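Local coordinates for Serine/threonine protein phosphatase Stp1 (Streptococcus agalactiae, PDB 2PK0) that removes phosphate from phosphoserine and phosphothreonine in proteins, as a magnesium-binding phosphatase of the PP2C family, at residues 77-82 and 108-113; 73-78 and 115-120; 35-40 and 241-246. All blocks are in the same frame, centred on the assembly; numbering follows the deposited sequence.

Interaction 1. Residues 77-82 and 108-113; sequences DWMLVS and AVAIVG
M79 makes an apolar helix-on-sheet contact with A108 and A110, where helix 72-96 lies on one face of the five-stranded sheet that contains strand 103-112. The helix runs nearly antiparallel to the strand: the axes of 77-82 and 108-112 approach to 10.7 Å with an angle of 162° between their directions. One side chain does the reaching. CG of M79 stands anti to the carbonyl carbon (chi1 -74°), and the chain beyond it is fully extended, so the terminal methyl is carried straight to the strand. There CE lies 4.1 Å from A110 CB and 4.4 Å from A108 CB, between two alanines whose small methyls point to the helix and let the methionine methyl settle over the strand backbone, with CE 3.6 Å from A108 O. No hydrogen bond crosses the contact. Within the helix, S82 OG donates to W78 O at 2.6 Å and sits over the centre of the W78 indole face; S82 N reaches the same carbonyl from the other face of its plane. Beyond these pairs, M79 also touches A119 of strand 115-121 and L36 of strand 35-43, the two strands flanking 103-112, while V109 turns to the far side of the sheet.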
# COMPACT_ATOMS: atom_id res chain seq x y z
N ASP A 77 -12.65 5.83 -11.98
CA ASP A 77 -13.71 4.88 -12.32
C ASP A 77 -13.14 3.48 -12.35
O ASP A 77 -13.72 2.57 -11.78
CB ASP A 77 -14.36 5.18 -13.68
CG ASP A 77 -15.25 6.41 -13.67
OD1 ASP A 77 -15.67 6.88 -12.58
OD2 ASP A 77 -15.54 6.91 -14.78
N TRP A 78 -11.98 3.33 -13.00
CA TRP A 78 -11.31 2.05 -13.13
C TRP A 78 -10.96 1.40 -11.77
O TRP A 78 -11.11 0.19 -11.60
CB TRP A 78 -10.07 2.17 -14.02
CG TRP A 78 -9.37 0.87 -14.27
CD1 TRP A 78 -9.60 -0.01 -15.29
CD2 TRP A 78 -8.31 0.29 -13.48
NE1 TRP A 78 -8.77 -1.10 -15.18
CE2 TRP A 78 -7.97 -0.95 -14.08
CE3 TRP A 78 -7.63 0.68 -12.31
CZ2 TRP A 78 -6.96 -1.79 -13.56
CZ3 TRP A 78 -6.64 -0.16 -11.79
CH2 TRP A 78 -6.31 -1.37 -12.42
N MET A 79 -10.49 2.21 -10.82
CA MET A 79 -10.08 1.68 -9.53
C MET A 79 -11.28 1.16 -8.74
O MET A 79 -11.26 0.04 -8.26
CB MET A 79 -9.31 2.72 -8.72
CG MET A 79 -7.91 2.96 -9.23
SD MET A 79 -7.08 4.32 -8.37
CE MET A 79 -5.41 4.15 -8.98
N LEU A 80 -12.33 1.96 -8.64
CA LEU A 80 -13.52 1.59 -7.91
C LEU A 80 -14.18 0.33 -8.46
O LEU A 80 -14.66 -0.50 -7.69
CB LEU A 80 -14.52 2.74 -7.91
CG LEU A 80 -14.13 3.94 -7.06
CD1 LEU A 80 -15.15 5.06 -7.24
CD2 LEU A 80 -14.02 3.53 -5.61
N VAL A 81 -14.15 0.19 -9.78
CA VAL A 81 -14.74 -0.96 -10.46
C VAL A 81 -13.89 -2.25 -10.31
O VAL A 81 -14.42 -3.26 -9.87
CB VAL A 81 -15.04 -0.63 -11.94
CG1 VAL A 81 -15.35 -1.89 -12.75
CG2 VAL A 81 -16.19 0.39 -12.02
N SER A 82 -12.60 -2.19 -10.64
CA SER A 82 -11.69 -3.35 -10.57
C SER A 82 -11.53 -3.94 -9.17
O SER A 82 -11.38 -5.15 -9.00
CB SER A 82 -10.30 -2.98 -11.08
OG SER A 82 -10.36 -2.23 -12.28
N ALA A 108 -3.22 1.05 -4.45
CA ALA A 108 -3.05 1.14 -5.87
C ALA A 108 -2.85 2.61 -6.20
O ALA A 108 -3.67 3.44 -5.86
CB ALA A 108 -4.27 0.59 -6.59
N VAL A 109 -1.71 2.93 -6.81
CA VAL A 109 -1.31 4.32 -7.01
C VAL A 109 -0.95 4.52 -8.47
O VAL A 109 -0.08 3.82 -8.98
CB VAL A 109 -0.08 4.70 -6.18
CG1 VAL A 109 0.23 6.19 -6.32
CG2 VAL A 109 -0.27 4.35 -4.73
N ALA A 110 -1.62 5.46 -9.12
CA ALA A 110 -1.30 5.82 -10.50
C ALA A 110 -0.75 7.24 -10.53
O ALA A 110 -1.23 8.11 -9.78
CB ALA A 110 -2.50 5.72 -11.35
N ILE A 111 0.24 7.49 -11.39
CA ILE A 111 0.89 8.79 -11.46
C ILE A 111 0.56 9.46 -12.78
O ILE A 111 1.03 9.03 -13.82
CB ILE A 111 2.42 8.70 -11.38
CG1 ILE A 111 2.88 7.95 -10.14
CG2 ILE A 111 3.03 10.08 -11.36
CD1 ILE A 111 4.37 7.62 -10.18
N VAL A 112 -0.25 10.52 -12.72
CA VAL A 112 -0.62 11.30 -13.89
C VAL A 112 0.06 12.67 -13.84
O VAL A 112 -0.29 13.51 -13.00
CB VAL A 112 -2.13 11.50 -13.95
CG1 VAL A 112 -2.53 12.21 -15.23
CG2 VAL A 112 -2.81 10.19 -13.83
N GLY A 113 1.02 12.90 -14.72
CA GLY A 113 1.88 14.08 -14.63
C GLY A 113 2.62 14.10 -13.32
O GLY A 113 3.41 13.20 -13.03

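Interaction 2. Residues 73-78 and 115-120; sequences SEIRDW and NIIFAH
The side chains of I75 and I117 lie alongside each other, pointing opposite ways, and their branch methyls make the contact, with I75 CG2 3.8 Å from I117 CG2. In the helix residue CG2 is the branch anti to the backbone N, whereas in I117 the same methyl sits between N and the carbonyl carbon, and the longer arm is anti to N (chi1 177°). That arm is thereby sent on to the neighbouring helix residue: I117 CD1 ends 3.7 Å from R76 CB and 3.9 Å from R76 CG. Here the two side chains cross obliquely, and only the aliphatic root of the arginine takes part. A turn about CG-CD (chi3 80°) directs the guanidinium off the strand, where NH2 lies 3.9 Å from D77 OD1 in a long salt bridge. I117 therefore spans the boundary between the buried side of the helix, marked by I75, and its exposed flank. I75 reaches further onto A110 and V112 of the adjoining strand, and R76 touches L181 of strand 180-185. A helix laid on the outer face of a sheet in this way is what the PP2C fold, a β-sandwich flanked by α-helices, is built from.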
# COMPACT_ATOMS: atom_id res chain seq x y z
N SER A 73 -10.14 11.05 -13.71
CA SER A 73 -11.51 10.64 -13.47
C SER A 73 -11.77 9.27 -14.09
O SER A 73 -12.61 8.51 -13.58
CB SER A 73 -12.47 11.69 -14.05
OG SER A 73 -12.23 11.89 -15.44
N GLU A 74 -11.06 8.96 -15.17
CA GLU A 74 -11.19 7.68 -15.86
C GLU A 74 -10.47 6.59 -15.06
O GLU A 74 -10.95 5.45 -14.95
CB GLU A 74 -10.60 7.78 -17.26
CG GLU A 74 -11.11 8.94 -18.11
CD GLU A 74 -10.46 9.02 -19.49
OE1 GLU A 74 -9.24 9.33 -19.59
OE2 GLU A 74 -11.17 8.79 -20.49
N ILE A 75 -9.32 6.97 -14.52
CA ILE A 75 -8.52 6.10 -13.69
C ILE A 75 -9.26 5.81 -12.38
O ILE A 75 -9.26 4.67 -11.89
CB ILE A 75 -7.12 6.74 -13.47
CG1 ILE A 75 -6.32 6.66 -14.76
CG2 ILE A 75 -6.33 6.04 -12.37
CD1 ILE A 75 -5.09 7.47 -14.74
N ARG A 76 -9.92 6.83 -11.84
CA ARG A 76 -10.76 6.67 -10.64
C ARG A 76 -11.94 5.70 -10.86
O ARG A 76 -12.19 4.84 -10.02
CB ARG A 76 -11.28 8.01 -10.14
CG ARG A 76 -11.86 7.93 -8.75
CD ARG A 76 -12.82 9.06 -8.44
NE ARG A 76 -14.13 8.80 -9.01
CZ ARG A 76 -15.24 8.57 -8.32
NH1 ARG A 76 -15.25 8.57 -6.99
NH2 ARG A 76 -16.37 8.36 -8.99
N ASP A 77 -12.65 5.83 -11.98
CA ASP A 77 -13.71 4.88 -12.32
C ASP A 77 -13.14 3.48 -12.35
O ASP A 77 -13.72 2.57 -11.78
CB ASP A 77 -14.36 5.18 -13.68
CG ASP A 77 -15.25 6.41 -13.67
OD1 ASP A 77 -15.67 6.88 -12.58
OD2 ASP A 77 -15.54 6.91 -14.78
N TRP A 78 -11.98 3.33 -13.00
CA TRP A 78 -11.31 2.05 -13.13
C TRP A 78 -10.96 1.40 -11.77
O TRP A 78 -11.11 0.19 -11.60
CB TRP A 78 -10.07 2.17 -14.02
CG TRP A 78 -9.37 0.87 -14.27
CD1 TRP A 78 -9.60 -0.01 -15.29
CD2 TRP A 78 -8.31 0.29 -13.48
NE1 TRP A 78 -8.77 -1.10 -15.18
CE2 TRP A 78 -7.97 -0.95 -14.08
CE3 TRP A 78 -7.63 0.68 -12.31
CZ2 TRP A 78 -6.96 -1.79 -13.56
CZ3 TRP A 78 -6.64 -0.16 -11.79
CH2 TRP A 78 -6.31 -1.37 -12.42
N ASN A 115 0.64 14.53 -10.47
CA ASN A 115 -0.42 14.15 -9.55
C ASN A 115 -0.43 12.63 -9.35
O ASN A 115 -0.09 11.87 -10.25
CB ASN A 115 -1.79 14.61 -10.07
CG ASN A 115 -1.99 16.11 -9.94
OD1 ASN A 115 -2.37 16.60 -8.87
ND2 ASN A 115 -1.75 16.83 -11.02
N ILE A 116 -0.82 12.21 -8.16
CA ILE A 116 -1.12 10.82 -7.92
C ILE A 116 -2.60 10.69 -7.59
O ILE A 116 -3.21 11.63 -7.07
CB ILE A 116 -0.31 10.22 -6.73
CG1 ILE A 116 -0.39 11.13 -5.51
CG2 ILE A 116 1.14 10.05 -7.10
CD1 ILE A 116 -0.18 10.41 -4.24
N ILE A 117 -3.17 9.55 -7.93
CA ILE A 117 -4.44 9.15 -7.39
C ILE A 117 -4.33 7.73 -6.80
O ILE A 117 -3.82 6.81 -7.44
CB ILE A 117 -5.61 9.28 -8.41
CG1 ILE A 117 -6.92 8.78 -7.78
CG2 ILE A 117 -5.29 8.54 -9.68
CD1 ILE A 117 -8.18 9.23 -8.50
N PHE A 118 -4.80 7.56 -5.57
CA PHE A 118 -4.73 6.27 -4.97
C PHE A 118 -6.08 5.69 -4.59
O PHE A 118 -7.02 6.42 -4.33
CB PHE A 118 -3.77 6.27 -3.78
CG PHE A 118 -4.22 7.11 -2.61
CD1 PHE A 118 -5.10 6.60 -1.64
CD2 PHE A 118 -3.74 8.40 -2.44
CE1 PHE A 118 -5.50 7.36 -0.55
CE2 PHE A 118 -4.15 9.18 -1.34
CZ PHE A 118 -5.02 8.66 -0.41
N ALA A 119 -6.14 4.36 -4.55
CA ALA A 119 -7.20 3.62 -3.89
C ALA A 119 -6.57 2.84 -2.74
O ALA A 119 -5.48 2.29 -2.91
CB ALA A 119 -7.87 2.68 -4.87
N HIS A 120 -7.27 2.76 -1.60
CA HIS A 120 -6.69 2.22 -0.36
C HIS A 120 -7.70 1.40 0.44
O HIS A 120 -8.80 1.85 0.67
CB HIS A 120 -6.15 3.38 0.48
CG HIS A 120 -6.17 3.14 1.96
ND1 HIS A 120 -5.35 2.21 2.57
CD2 HIS A 120 -6.87 3.74 2.95
CE1 HIS A 120 -5.56 2.24 3.88
NE2 HIS A 120 -6.48 3.15 4.13

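Interaction 3. Residues 35-40 and 241-246; sequences PLIILA and ALVYVE
I37 meets A241 and V243 through both branches, the CG2 methyl and the CD1 end of the longer arm: CG2 lies 3.8 Å from A241 CB, and CD1 is 3.8 Å from V243 CG2. One isoleucine thus straddles two residues whose side chains emerge from the same face of strand 238-245. Its chi1 (-68°) sets which branch goes where: CG2, anti to the backbone N, faces A241, and the CG1 arm, anti to the carbonyl carbon, leads to V243. V243 offers the methyl that is itself anti to its carbonyl carbon, and the two side chains meet at a slant. L39 adds a looser contact, its CD1 4.2 Å from A241 N. All of these groups are buried and no hydrogen bond joins the segments; the axes of 35-40 and 241-245 keep 9.3 Å apart at 150°, as strands of two packed sheets do, and not as neighbours in one sheet. The backbone of I37 is fixed from the side by hydrogen bonding to V109 of strand 103-112. Further out, I8, L10 and M6 of strand 6-13 extend the same apolar layer, with I8 against I37, L10 against A241 and M6 against V243. I38 points the other way, onto V57 and L60 of helix 48-64, so strand 35-43 lies between that helix and the opposing sheet.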
# COMPACT_ATOMS: atom_id res chain seq x y z
N PRO A 35 2.01 5.12 -15.30
CA PRO A 35 2.48 4.08 -14.40
C PRO A 35 1.47 3.80 -13.30
O PRO A 35 0.77 4.71 -12.87
CB PRO A 35 3.76 4.66 -13.77
CG PRO A 35 3.85 6.06 -14.18
CD PRO A 35 2.68 6.41 -15.06
N LEU A 36 1.40 2.54 -12.86
CA LEU A 36 0.59 2.16 -11.72
C LEU A 36 1.41 1.25 -10.82
O LEU A 36 2.09 0.34 -11.30
CB LEU A 36 -0.67 1.45 -12.19
CG LEU A 36 -1.66 0.94 -11.14
CD1 LEU A 36 -2.59 2.04 -10.65
CD2 LEU A 36 -2.45 -0.19 -11.72
N ILE A 37 1.34 1.49 -9.52
CA ILE A 37 2.07 0.71 -8.53
C ILE A 37 1.02 0.10 -7.65
O ILE A 37 0.13 0.79 -7.17
CB ILE A 37 2.91 1.62 -7.66
CG1 ILE A 37 4.05 2.24 -8.47
CG2 ILE A 37 3.46 0.87 -6.47
CD1 ILE A 37 4.63 3.44 -7.84
N ILE A 38 1.09 -1.22 -7.49
CA ILE A 38 0.16 -1.94 -6.66
C ILE A 38 0.88 -2.72 -5.57
O ILE A 38 1.70 -3.58 -5.86
CB ILE A 38 -0.70 -2.91 -7.47
CG1 ILE A 38 -1.15 -2.28 -8.78
CG2 ILE A 38 -1.94 -3.31 -6.68
CD1 ILE A 38 -2.11 -3.15 -9.54
N LEU A 39 0.57 -2.41 -4.31
CA LEU A 39 1.11 -3.10 -3.14
C LEU A 39 -0.03 -3.83 -2.42
O LEU A 39 -1.10 -3.23 -2.20
CB LEU A 39 1.76 -2.08 -2.19
CG LEU A 39 2.59 -2.53 -0.98
CD1 LEU A 39 3.61 -1.50 -0.63
CD2 LEU A 39 1.74 -2.81 0.28
N ALA A 40 0.19 -5.08 -2.02
CA ALA A 40 -0.88 -5.83 -1.36
C ALA A 40 -0.37 -6.66 -0.21
O ALA A 40 0.60 -7.38 -0.36
CB ALA A 40 -1.60 -6.71 -2.34
N ALA A 241 7.13 0.62 -1.69
CA ALA A 241 7.37 1.34 -2.95
C ALA A 241 7.76 2.77 -2.64
O ALA A 241 7.06 3.48 -1.90
CB ALA A 241 6.14 1.33 -3.81
N LEU A 242 8.88 3.21 -3.21
CA LEU A 242 9.29 4.60 -3.06
C LEU A 242 9.28 5.26 -4.41
O LEU A 242 9.76 4.67 -5.38
CB LEU A 242 10.69 4.71 -2.49
CG LEU A 242 10.95 4.29 -1.05
CD1 LEU A 242 12.44 4.18 -0.87
CD2 LEU A 242 10.37 5.30 -0.08
N VAL A 243 8.72 6.48 -4.47
CA VAL A 243 8.78 7.31 -5.66
C VAL A 243 9.46 8.65 -5.31
O VAL A 243 8.99 9.36 -4.44
CB VAL A 243 7.38 7.61 -6.24
CG1 VAL A 243 7.50 8.26 -7.62
CG2 VAL A 243 6.53 6.34 -6.31
N TYR A 244 10.56 8.98 -5.98
CA TYR A 244 11.25 10.25 -5.79
C TYR A 244 10.98 11.20 -6.97
O TYR A 244 11.06 10.79 -8.13
CB TYR A 244 12.76 10.02 -5.63
CG TYR A 244 13.57 11.30 -5.62
CD1 TYR A 244 13.44 12.22 -4.57
CD2 TYR A 244 14.48 11.59 -6.63
CE1 TYR A 244 14.17 13.38 -4.55
CE2 TYR A 244 15.20 12.75 -6.62
CZ TYR A 244 15.04 13.64 -5.57
OH TYR A 244 15.77 14.80 -5.55
N VAL A 245 10.68 12.46 -6.68
CA VAL A 245 10.30 13.42 -7.73
C VAL A 245 11.48 14.29 -8.10
O VAL A 245 11.87 15.18 -7.34
CB VAL A 245 9.14 14.31 -7.28
CG1 VAL A 245 8.68 15.19 -8.39
CG2 VAL A 245 7.99 13.45 -6.82
N GLU A 246 12.06 14.02 -9.27
CA GLU A 246 13.34 14.61 -9.66
C GLU A 246 13.28 16.10 -9.95
O GLU A 246 12.26 16.62 -10.38
CB GLU A 246 13.97 13.86 -10.84
CG GLU A 246 14.43 12.44 -10.49
CD GLU A 246 15.16 11.73 -11.63
OE1 GLU A 246 14.66 11.71 -12.77
OE2 GLU A 246 16.25 11.16 -11.36

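How the interactions relate
Interactions 1 and 2, centres about 3 Å apart, use overlapping turns of helix 72-96; they share D77 and W78, but M79 makes the first contact and I75 and R76 the second. Their adjacent strands are tied by probable hydrogen bonds such as A108 O to A119 N (2.9 Å). The centre of interaction 3, on the inner face of the same sheet, is about 13 Å from that of interaction 1 and about 14 Å from that of interaction 2; V109 O to I37 N (2.8 Å), a probable hydrogen bond, links strands 103-112 and 35-43. Helix, sheet and second sheet thus form successive layers. The L39 side chain is about 8 Å from a bound magnesium, and the ligands D41 and D236 lie near 35-40 and 241-246 in the chain.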